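Local atomic coordinates of hemolysin BL lytic component L1 (Bacillus cereus, PDB entry 7NMQ), a protein that serves as one component of the tripartite hemolysin BL enterotoxin and probably acts with its partner components in forming pores in host cell membranes. Residues T72-P75 with Q76-T80; F149-V153 with G154-G158; Y294-V297 with D298-I301. One frame throughout, in Å; residues are numbered along the deposited sequence.

Contact 1 of 3, residues T72-P75 with Q76-T80; sequences TAKP and QIQKT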
ATOM      1  N   THR A  72      -5.841   7.990   9.667  1.00 15.84           N
ATOM      2  CA  THR A  72      -7.261   7.914   9.264  1.00 15.95           C
ATOM      3  C   THR A  72      -7.443   6.950   8.083  1.00 14.46           C
ATOM      4  O   THR A  72      -8.257   6.008   8.230  1.00 16.28           O
ATOM      5  CB  THR A  72      -7.826   9.304   8.990  1.00 17.49           C
ATOM      6  OG1 THR A  72      -7.594  10.093  10.156  1.00 21.63           O
ATOM      7  CG2 THR A  72      -9.302   9.267   8.642  1.00 18.62           C
ATOM      8  N   ALA A  73      -6.759   7.137   6.969  1.00 13.73           N
ATOM      9  CA  ALA A  73      -7.000   6.310   5.761  1.00 12.51           C
ATOM     10  C   ALA A  73      -6.502   4.886   5.973  1.00 12.72           C
ATOM     11  O   ALA A  73      -7.241   3.902   5.704  1.00 13.91           O
ATOM     12  CB  ALA A  73      -6.347   6.922   4.560  1.00 12.14           C
ATOM     13  N   LYS A  74      -5.300   4.740   6.506  1.00 12.88           N
ATOM     14  CA  LYS A  74      -4.744   3.383   6.680  1.00 13.50           C
ATOM     15  C   LYS A  74      -5.673   2.540   7.552  1.00 14.17           C
ATOM     16  O   LYS A  74      -5.906   1.375   7.203  1.00 14.15           O
ATOM     17  CB  LYS A  74      -3.311   3.408   7.215  1.00 14.00           C
ATOM     18  CG  LYS A  74      -2.736   2.011   7.423  1.00 13.89           C
ATOM     19  CD  LYS A  74      -1.270   2.008   7.656  1.00 14.59           C
ATOM     20  CE  LYS A  74      -0.929   2.797   8.897  1.00 15.75           C
ATOM     21  NZ  LYS A  74       0.506   2.650   9.178  1.00 16.84           N
ATOM     22  N   PRO A  75      -6.111   2.989   8.745  1.00 13.68           N
ATOM     23  CA  PRO A  75      -6.960   2.123   9.564  1.00 14.04           C
ATOM     24  C   PRO A  75      -8.219   1.659   8.842  1.00 14.55           C
ATOM     25  O   PRO A  75      -8.680   0.578   9.163  1.00 14.33           O
ATOM     26  CB  PRO A  75      -7.346   2.974  10.773  1.00 16.17           C
ATOM     27  CG  PRO A  75      -6.249   4.006  10.856  1.00 16.83           C
ATOM     28  CD  PRO A  75      -5.720   4.214   9.462  1.00 15.15           C
ATOM     29  N   GLN A  76      -8.754   2.427   7.914  1.00 14.48           N
ATOM     30  CA  GLN A  76      -9.924   1.964   7.146  1.00 14.44           C
ATOM     31  C   GLN A  76      -9.551   0.823   6.201  1.00 14.29           C
ATOM     32  O   GLN A  76     -10.375  -0.133   6.035  1.00 16.19           O
ATOM     33  CB  GLN A  76     -10.584   3.077   6.348  1.00 16.98           C
ATOM     34  CG  GLN A  76     -11.221   4.140   7.214  1.00 18.91           C
ATOM     35  CD  GLN A  76     -12.293   4.861   6.422  1.00 21.29           C
ATOM     36  OE1 GLN A  76     -12.736   4.440   5.343  1.00 26.86           O
ATOM     37  NE2 GLN A  76     -12.749   5.945   6.978  1.00 26.18           N
ATOM     38  N   ILE A  77      -8.382   0.867   5.595  1.00 13.67           N
ATOM     39  CA  ILE A  77      -7.897  -0.270   4.787  1.00 13.02           C
ATOM     40  C   ILE A  77      -7.639  -1.453   5.709  1.00 13.53           C
ATOM     41  O   ILE A  77      -7.979  -2.611   5.328  1.00 15.06           O
ATOM     42  CB  ILE A  77      -6.653   0.095   3.962  1.00 13.22           C
ATOM     43  CG1 ILE A  77      -6.953   1.224   2.991  1.00 14.12           C
ATOM     44  CG2 ILE A  77      -6.134  -1.117   3.216  1.00 14.39           C
ATOM     45  CD1 ILE A  77      -5.790   1.627   2.155  1.00 16.40           C
ATOM     46  N   GLN A  78      -7.025  -1.225   6.855  1.00 12.68           N
ATOM     47  CA  GLN A  78      -6.773  -2.331   7.817  1.00 13.22           C
ATOM     48  C   GLN A  78      -8.094  -2.979   8.246  1.00 13.17           C
ATOM     49  O   GLN A  78      -8.092  -4.224   8.455  1.00 14.46           O
ATOM     50  CB  GLN A  78      -6.026  -1.801   9.030  1.00 13.92           C
ATOM     51  CG  GLN A  78      -4.607  -1.419   8.655  1.00 14.32           C
ATOM     52  CD  GLN A  78      -3.892  -0.674   9.745  1.00 15.48           C
ATOM     53  OE1 GLN A  78      -4.509   0.032  10.525  1.00 16.91           O
ATOM     54  NE2 GLN A  78      -2.570  -0.774   9.749  1.00 16.80           N
ATOM     55  N   LYS A  79      -9.173  -2.218   8.402  1.00 14.16           N
ATOM     56  CA  LYS A  79     -10.497  -2.793   8.797  1.00 14.92           C
ATOM     57  C   LYS A  79     -10.955  -3.720   7.669  1.00 13.89           C
ATOM     58  O   LYS A  79     -11.668  -4.706   7.987  1.00 15.11           O
ATOM     59  CB  LYS A  79     -11.518  -1.702   9.085  1.00 18.52           C
ATOM     60  CG  LYS A  79     -12.913  -2.147   9.455  1.00 22.18           C
ATOM     61  CD  LYS A  79     -12.995  -2.882  10.726  1.00 27.07           C
ATOM     62  CE  LYS A  79     -14.399  -2.882  11.299  1.00 32.33           C
ATOM     63  NZ  LYS A  79     -15.411  -3.348  10.316  1.00 30.93           N
ATOM     64  N   THR A  80     -10.661  -3.437   6.411  1.00 13.55           N
ATOM     65  CA  THR A  80     -11.038  -4.316   5.274  1.00 13.73           C
ATOM     66  C   THR A  80     -10.410  -5.692   5.542  1.00 13.17           C
ATOM     67  O   THR A  80     -11.007  -6.731   5.303  1.00 13.59           O
ATOM     68  CB  THR A  80     -10.579  -3.681   3.953  1.00 14.99           C
ATOM     69  OG1 THR A  80     -11.129  -2.357   3.890  1.00 15.94           O
ATOM     70  CG2 THR A  80     -10.982  -4.524   2.765  1.00 15.75           C
TER
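The carbonyls of Ala73, Lys74 and Pro75 accept the amides of Ile77, Gln78 and Lys79 in one continuous run of α-helix, kinked at Pro75, whose ring nitrogen has no hydrogen to give to the preceding turn. This is a proline kink within helix 45-103, one of the long helices of the ClyA-like bundle. The bond from Gln78 N to Lys74 O is short and straight (2.9 Å, N-H...O 168°), and Lys79 N to Pro75 O is equally short. Ala73 O takes two amides: Ile77 N at 3.2 Å and, weakly and with a bent approach, Gln76 N. Alanine suits this buried turn because its methyl fits against Met134 of helix 107-154 and Tyr68 of its own helix.

Across the kink, the main side-chain meeting is between Lys74 and Gln78, one turn apart, whose chains pass at a slant. Lys74 sends CG away from its backbone N (chi1 179°) and then folds at chi3, so its methylenes pass beside the amide of Gln78, CG coming within 3.6 Å of Gln78 NE2. A long aliphatic stem with a charged tip fits a buried position of this kind: the stem packs near Ile21, while NZ reaches a salt bridge with Asp25 and a long, weak ion pair with Asp360. Asp360 also accepts a hydrogen bond from Gln78 NE2, which gives the buried amide nitrogen a partner. The branched side chain of Ile77 packs on Thr17 and Ile21 of helix 10-33 and on Leu304 of helix 275-325. Lys79 leads away, its NZ making a salt bridge with Glu127 and a hydrogen bond with Asn83. The other end of the Gln78 amide rests against the proline, with OE1 3.4 Å from Pro75 CA and 4.1 Å from Pro75 CB.

Contact 2 of 3, residues F149-V153 with G154-G158; sequences FKNNV and GGPDG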
ATOM      1  N   PHE A 149       2.266  22.068  -5.506  1.00 11.45           N
ATOM      2  CA  PHE A 149       3.704  22.011  -5.213  1.00 11.52           C
ATOM      3  C   PHE A 149       4.500  22.005  -6.505  1.00 11.36           C
ATOM      4  O   PHE A 149       5.435  22.833  -6.672  1.00 11.84           O
ATOM      5  CB  PHE A 149       3.985  20.814  -4.329  1.00 11.70           C
ATOM      6  CG  PHE A 149       5.401  20.741  -3.835  1.00 11.69           C
ATOM      7  CD1 PHE A 149       5.782  21.478  -2.742  1.00 13.01           C
ATOM      8  CD2 PHE A 149       6.344  19.988  -4.492  1.00 13.13           C
ATOM      9  CE1 PHE A 149       7.083  21.399  -2.264  1.00 13.36           C
ATOM     10  CE2 PHE A 149       7.635  19.926  -4.030  1.00 14.26           C
ATOM     11  CZ  PHE A 149       7.983  20.592  -2.888  1.00 12.92           C
ATOM     12  N   LYS A 150       4.150  21.144  -7.466  1.00 11.76           N
ATOM     13  CA  LYS A 150       4.868  21.071  -8.744  1.00 12.33           C
ATOM     14  C   LYS A 150       4.836  22.449  -9.386  1.00 11.95           C
ATOM     15  O   LYS A 150       5.855  22.881  -9.921  1.00 12.42           O
ATOM     16  CB  LYS A 150       4.207  20.051  -9.676  1.00 13.63           C
ATOM     17  CG  LYS A 150       4.783  19.995 -11.077  1.00 14.85           C
ATOM     18  CD  LYS A 150       4.284  18.775 -11.879  1.00 16.00           C
ATOM     19  CE  LYS A 150       4.499  18.943 -13.363  1.00 18.70           C
ATOM     20  NZ  LYS A 150       5.953  18.963 -13.675  1.00 20.72           N
ATOM     21  N   ASN A 151       3.698  23.126  -9.410  1.00 12.42           N
ATOM     22  CA  ASN A 151       3.605  24.456 -10.064  1.00 12.33           C
ATOM     23  C   ASN A 151       4.495  25.471  -9.327  1.00 11.82           C
ATOM     24  O   ASN A 151       5.161  26.268 -10.005  1.00 12.01           O
ATOM     25  CB  ASN A 151       2.150  24.885 -10.164  1.00 13.51           C
ATOM     26  CG  ASN A 151       2.033  26.199 -10.892  1.00 14.84           C
ATOM     27  OD1 ASN A 151       2.437  26.290 -12.028  1.00 15.82           O
ATOM     28  ND2 ASN A 151       1.612  27.226 -10.180  1.00 17.45           N
ATOM     29  N   ASN A 152       4.570  25.435  -8.018  1.00 12.16           N
ATOM     30  CA  ASN A 152       5.364  26.438  -7.275  1.00 12.09           C
ATOM     31  C   ASN A 152       6.832  26.100  -7.466  1.00 12.21           C
ATOM     32  O   ASN A 152       7.662  27.043  -7.540  1.00 12.71           O
ATOM     33  CB  ASN A 152       4.982  26.471  -5.812  1.00 12.85           C
ATOM     34  CG  ASN A 152       3.661  27.137  -5.528  1.00 13.43           C
ATOM     35  OD1 ASN A 152       2.875  26.691  -4.680  1.00 15.81           O
ATOM     36  ND2 ASN A 152       3.425  28.239  -6.181  1.00 16.39           N
ATOM     37  N   VAL A 153       7.183  24.824  -7.616  1.00 11.76           N
ATOM     38  CA  VAL A 153       8.596  24.401  -7.776  1.00 12.45           C
ATOM     39  C   VAL A 153       9.078  24.592  -9.200  1.00 11.90           C
ATOM     40  O   VAL A 153      10.267  25.010  -9.373  1.00 12.46           O
ATOM     41  CB  VAL A 153       8.798  22.958  -7.294  1.00 15.04           C
ATOM     42  CG1 VAL A 153      10.154  22.405  -7.714  1.00 18.82           C
ATOM     43  CG2 VAL A 153       8.582  22.932  -5.790  1.00 15.50           C
ATOM     44  N   GLY A 154       8.255  24.317 -10.202  1.00 11.37           N
ATOM     45  CA  GLY A 154       8.740  24.246 -11.591  1.00 12.21           C
ATOM     46  C   GLY A 154       7.820  24.827 -12.628  1.00 12.49           C
ATOM     47  O   GLY A 154       8.122  24.681 -13.795  1.00 13.68           O
ATOM     48  N   GLY A 155       6.713  25.437 -12.210  1.00 12.36           N
ATOM     49  CA  GLY A 155       5.703  25.895 -13.163  1.00 13.10           C
ATOM     50  C   GLY A 155       4.938  24.678 -13.717  1.00 14.22           C
ATOM     51  O   GLY A 155       5.127  23.545 -13.285  1.00 14.64           O
ATOM     52  N   PRO A 156       4.060  24.884 -14.688  1.00 16.16           N
ATOM     53  CA  PRO A 156       3.221  23.791 -15.171  1.00 16.76           C
ATOM     54  C   PRO A 156       3.933  22.715 -15.993  1.00 18.17           C
ATOM     55  O   PRO A 156       3.477  21.573 -16.066  1.00 19.05           O
ATOM     56  CB  PRO A 156       2.194  24.468 -16.077  1.00 19.46           C
ATOM     57  CG  PRO A 156       2.425  25.924 -15.986  1.00 21.69           C
ATOM     58  CD  PRO A 156       3.703  26.185 -15.241  1.00 15.90           C
ATOM     59  N   ASP A 157       5.081  23.097 -16.520  1.00 19.49           N
ATOM     60  CA  ASP A 157       5.779  22.496 -17.661  1.00 23.18           C
ATOM     61  C   ASP A 157       7.259  22.299 -17.311  1.00 18.42           C
ATOM     62  O   ASP A 157       7.996  22.016 -18.207  1.00 19.88           O
ATOM     63  CB  ASP A 157       5.681  23.512 -18.822  1.00 27.58           C
ATOM     64  CG  ASP A 157       5.992  24.999 -18.520  1.00 27.36           C
ATOM     65  OD1 ASP A 157       6.551  25.398 -17.313  1.00 18.61           O
ATOM     66  OD2 ASP A 157       5.684  25.807 -19.503  1.00 25.13           O
ATOM     67  N   GLY A 158       7.664  22.584 -16.061  1.00 16.19           N
ATOM     68  CA  GLY A 158       9.067  22.549 -15.617  1.00 17.72           C
ATOM     69  C   GLY A 158       9.896  23.749 -16.047  1.00 16.16           C
ATOM     70  O   GLY A 158      11.127  23.738 -15.817  1.00 18.93           O
TER
HETATM   71  O   HOH W   1       6.993  21.562 -13.236  1.00 22.17           O
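At a glycine C-cap, the last i-to-i+4 bonds of helix 107-154 run from Gly154 and Gly155 to the carbonyls of Lys150 and Asn151, and the chain then leaves the helix through a glycine of positive phi. Backbone bonds come first. Gly154 N meets Lys150 O at 2.8 Å, and Gly155 N meets Asn151 O at 2.8 Å, but this second donor stands 39° out of the carbonyl plane, as the chain is already swinging off the helical path. Gly155 (phi 73°) tolerates this turn because it lacks a side chain, and the proline that follows has no amide hydrogen to carry the helical pattern further.

A water adds to the helix end. It accepts from Lys150 NZ at 2.8 Å and donates to Gly155 O at 2.7 Å, tying the lysine tip to the exit of the helix. The lysine runs extended along the turn and bends at its last torsion (chi4 66°), which aims NZ at the water and leaves CE 3.9 Å from Pro156 O. Van der Waals contact completes the junction: Asn151 OD1 lies 3.5 Å from Pro156 CD, at the ring's nitrogen end. Val153 sets CG2 against one face of the Phe149 ring, offset toward its rim.

That phenylalanine buries itself against Leu283, Ala286, Lys287 and Leu290 of helix 275-325. Asn152 turns to helix 45-103, where its OD1 takes a hydrogen bond from Asn58, while backbone bonds from Asn152 and Val153 to Leu162 and Thr163 join the helix end to helix 161-169.

Contact 3 of 3, residues Y294-V297 with D298-I301; sequences YQTV and DQAI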
ATOM      1  N   TYR A 294      -0.005   9.984  -4.743  1.00 12.19           N
ATOM      2  CA  TYR A 294      -1.378   9.868  -5.290  1.00 13.09           C
ATOM      3  C   TYR A 294      -1.413   8.634  -6.211  1.00 13.73           C
ATOM      4  O   TYR A 294      -2.474   7.972  -6.267  1.00 14.71           O
ATOM      5  CB  TYR A 294      -1.897  11.165  -5.913  1.00 14.48           C
ATOM      6  CG  TYR A 294      -1.409  11.514  -7.283  1.00 15.91           C
ATOM      7  CD1 TYR A 294      -1.854  10.842  -8.403  1.00 15.80           C
ATOM      8  CD2 TYR A 294      -0.590  12.624  -7.504  1.00 16.87           C
ATOM      9  CE1 TYR A 294      -1.413  11.193  -9.675  1.00 18.19           C
ATOM     10  CE2 TYR A 294      -0.165  12.985  -8.776  1.00 16.70           C
ATOM     11  CZ  TYR A 294      -0.566  12.260  -9.877  1.00 19.77           C
ATOM     12  OH  TYR A 294      -0.151  12.626 -11.130  1.00 21.76           O
ATOM     13  N   GLN A 295      -0.314   8.274  -6.866  1.00 11.91           N
ATOM     14  CA  GLN A 295      -0.275   7.094  -7.762  1.00 12.83           C
ATOM     15  C   GLN A 295      -0.496   5.823  -6.943  1.00 12.90           C
ATOM     16  O   GLN A 295      -1.185   4.895  -7.413  1.00 14.05           O
ATOM     17  CB  GLN A 295       1.032   6.987  -8.525  1.00 14.46           C
ATOM     18  CG  GLN A 295       1.245   8.143  -9.477  1.00 15.33           C
ATOM     19  CD  GLN A 295       2.688   8.182  -9.937  1.00 18.45           C
ATOM     20  OE1 GLN A 295       3.526   7.310  -9.635  1.00 23.29           O
ATOM     21  NE2 GLN A 295       2.975   9.170 -10.727  1.00 21.34           N
ATOM     22  N   THR A 296       0.099   5.762  -5.761  1.00 11.75           N
ATOM     23  CA  THR A 296       0.008   4.586  -4.880  1.00 11.74           C
ATOM     24  C   THR A 296      -1.411   4.485  -4.323  1.00 12.46           C
ATOM     25  O   THR A 296      -1.954   3.349  -4.235  1.00 12.08           O
ATOM     26  CB  THR A 296       1.060   4.626  -3.768  1.00 11.77           C
ATOM     27  OG1 THR A 296       2.344   4.739  -4.366  1.00 15.29           O
ATOM     28  CG2 THR A 296       1.000   3.354  -2.967  1.00 12.96           C
ATOM     29  N   VAL A 297      -2.043   5.585  -3.950  1.00 11.95           N
ATOM     30  CA  VAL A 297      -3.458   5.515  -3.507  1.00 11.76           C
ATOM     31  C   VAL A 297      -4.306   5.024  -4.683  1.00 11.92           C
ATOM     32  O   VAL A 297      -5.255   4.251  -4.438  1.00 12.64           O
ATOM     33  CB  VAL A 297      -3.965   6.859  -2.955  1.00 11.84           C
ATOM     34  CG1 VAL A 297      -5.486   6.863  -2.755  1.00 12.27           C
ATOM     35  CG2 VAL A 297      -3.264   7.162  -1.657  1.00 13.38           C
ATOM     36  N   ASP A 298      -4.063   5.443  -5.902  1.00 12.60           N
ATOM     37  CA  ASP A 298      -4.818   4.902  -7.062  1.00 12.45           C
ATOM     38  C   ASP A 298      -4.671   3.364  -7.128  1.00 12.50           C
ATOM     39  O   ASP A 298      -5.689   2.667  -7.405  1.00 13.27           O
ATOM     40  CB  ASP A 298      -4.405   5.562  -8.370  1.00 13.85           C
ATOM     41  CG  ASP A 298      -4.995   6.946  -8.650  1.00 18.29           C
ATOM     42  OD1 ASP A 298      -6.114   7.225  -8.189  1.00 22.74           O
ATOM     43  OD2 ASP A 298      -4.315   7.754  -9.352  1.00 22.34           O
ATOM     44  N   GLN A 299      -3.466   2.852  -6.907  1.00 12.54           N
ATOM     45  CA  GLN A 299      -3.181   1.409  -6.897  1.00 11.92           C
ATOM     46  C   GLN A 299      -3.976   0.766  -5.765  1.00 12.75           C
ATOM     47  O   GLN A 299      -4.549  -0.337  -5.957  1.00 13.65           O
ATOM     48  CB  GLN A 299      -1.716   1.092  -6.778  1.00 13.12           C
ATOM     49  CG  GLN A 299      -0.928   1.534  -7.978  1.00 15.31           C
ATOM     50  CD  GLN A 299       0.487   1.102  -7.718  1.00 19.46           C
ATOM     51  OE1 GLN A 299       1.183   1.696  -6.919  1.00 24.93           O
ATOM     52  NE2 GLN A 299       0.778  -0.112  -8.135  1.00 27.16           N
ATOM     53  N   ALA A 300      -3.985   1.376  -4.592  1.00 12.49           N
ATOM     54  CA  ALA A 300      -4.738   0.877  -3.431  1.00 12.44           C
ATOM     55  C   ALA A 300      -6.232   0.805  -3.777  1.00 12.23           C
ATOM     56  O   ALA A 300      -6.925  -0.180  -3.383  1.00 12.79           O
ATOM     57  CB  ALA A 300      -4.493   1.707  -2.204  1.00 12.96           C
ATOM     58  N   ILE A 301      -6.743   1.790  -4.479  1.00 11.80           N
ATOM     59  CA  ILE A 301      -8.165   1.789  -4.865  1.00 12.02           C
ATOM     60  C   ILE A 301      -8.384   0.593  -5.783  1.00 12.50           C
ATOM     61  O   ILE A 301      -9.448  -0.061  -5.626  1.00 13.30           O
ATOM     62  CB  ILE A 301      -8.566   3.116  -5.495  1.00 12.27           C
ATOM     63  CG1 ILE A 301      -8.644   4.195  -4.418  1.00 12.65           C
ATOM     64  CG2 ILE A 301      -9.896   2.997  -6.221  1.00 13.07           C
ATOM     65  CD1 ILE A 301      -8.586   5.600  -4.951  1.00 14.70           C
TER
HETATM   66  O   HOH W   2       3.381   2.753  -5.840  1.00 35.12           O
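Tyr294 and Asp298 stand one turn apart on helix 275-325, a long helix of the ClyA-like bundle, packed here against helices 10-33 and 107-154. Four consecutive backbone bonds run regularly through the segment, from Asp298 N to Tyr294 O (3.0 Å) through Ile301 N to Val297 O (2.9 Å). On one side of the helix the tyrosine ring and the aspartate carboxylate run alongside each other in one direction, their planes 78° apart. Asp298 OD2 approaches the ring at its edge, close to its plane, 4.1 Å from Tyr294 CD1. The tyrosine reaches this position with CG tucked between its backbone N and carbonyl carbon (chi1 78°). Its ring also meets Tyr143 edge-to-face and touches Leu142, which suits a large aromatic residue at the border between bundle and solvent. OD1 of the aspartate pairs with Lys139 in a salt bridge to helix 107-154.

On another side, Thr296 and Gln299 share a water, which donates to Thr296 OG1 and to Gln299 OE1, both at 2.7 Å. Since the threonine hydroxyl is bonded to Tyr292 O, its oxygen is left to accept from the water. Thr296 also lies against Val23 and Met24, so a small side chain with both a methyl and a hydroxyl fits. Val297 and Ile301 add an apolar strip, Val297 CG1 lying 4.0 Å from Ile301 CD1, directed at Leu142 and Leu135 of helix 107-154.

Helix 107-154 is thus met both by hydrocarbon and by the Asp298-Lys139 salt bridge, while on the Thr296 side a water links the hydroxyl to the glutamine oxygen. The positive edge of the tyrosine ring may favour the nearby carboxylate slightly.

All three contacts are local, within a turn or so of one chain, yet they sample different places in the same helical bundle. Contacts 1 and 3 are mid-helix, on helices 45-103 and 275-325, partly buried near the middle of the molecule, with centres about 14 Å apart; contact 2 marks the end of helix 107-154, about 27 Å from the chain's centre and more exposed. Helix 107-154 runs past both others, meeting Ala73 and Gln76 in contact 1 and Tyr294, Val297 and Ile301 in contact 3. Contact 1 is built on a proline kink with buried amide and charge, contact 3 on regular turns with a salt bridge and a bridging water, contact 2 on glycines at a helix end with a water bridging lysine to backbone.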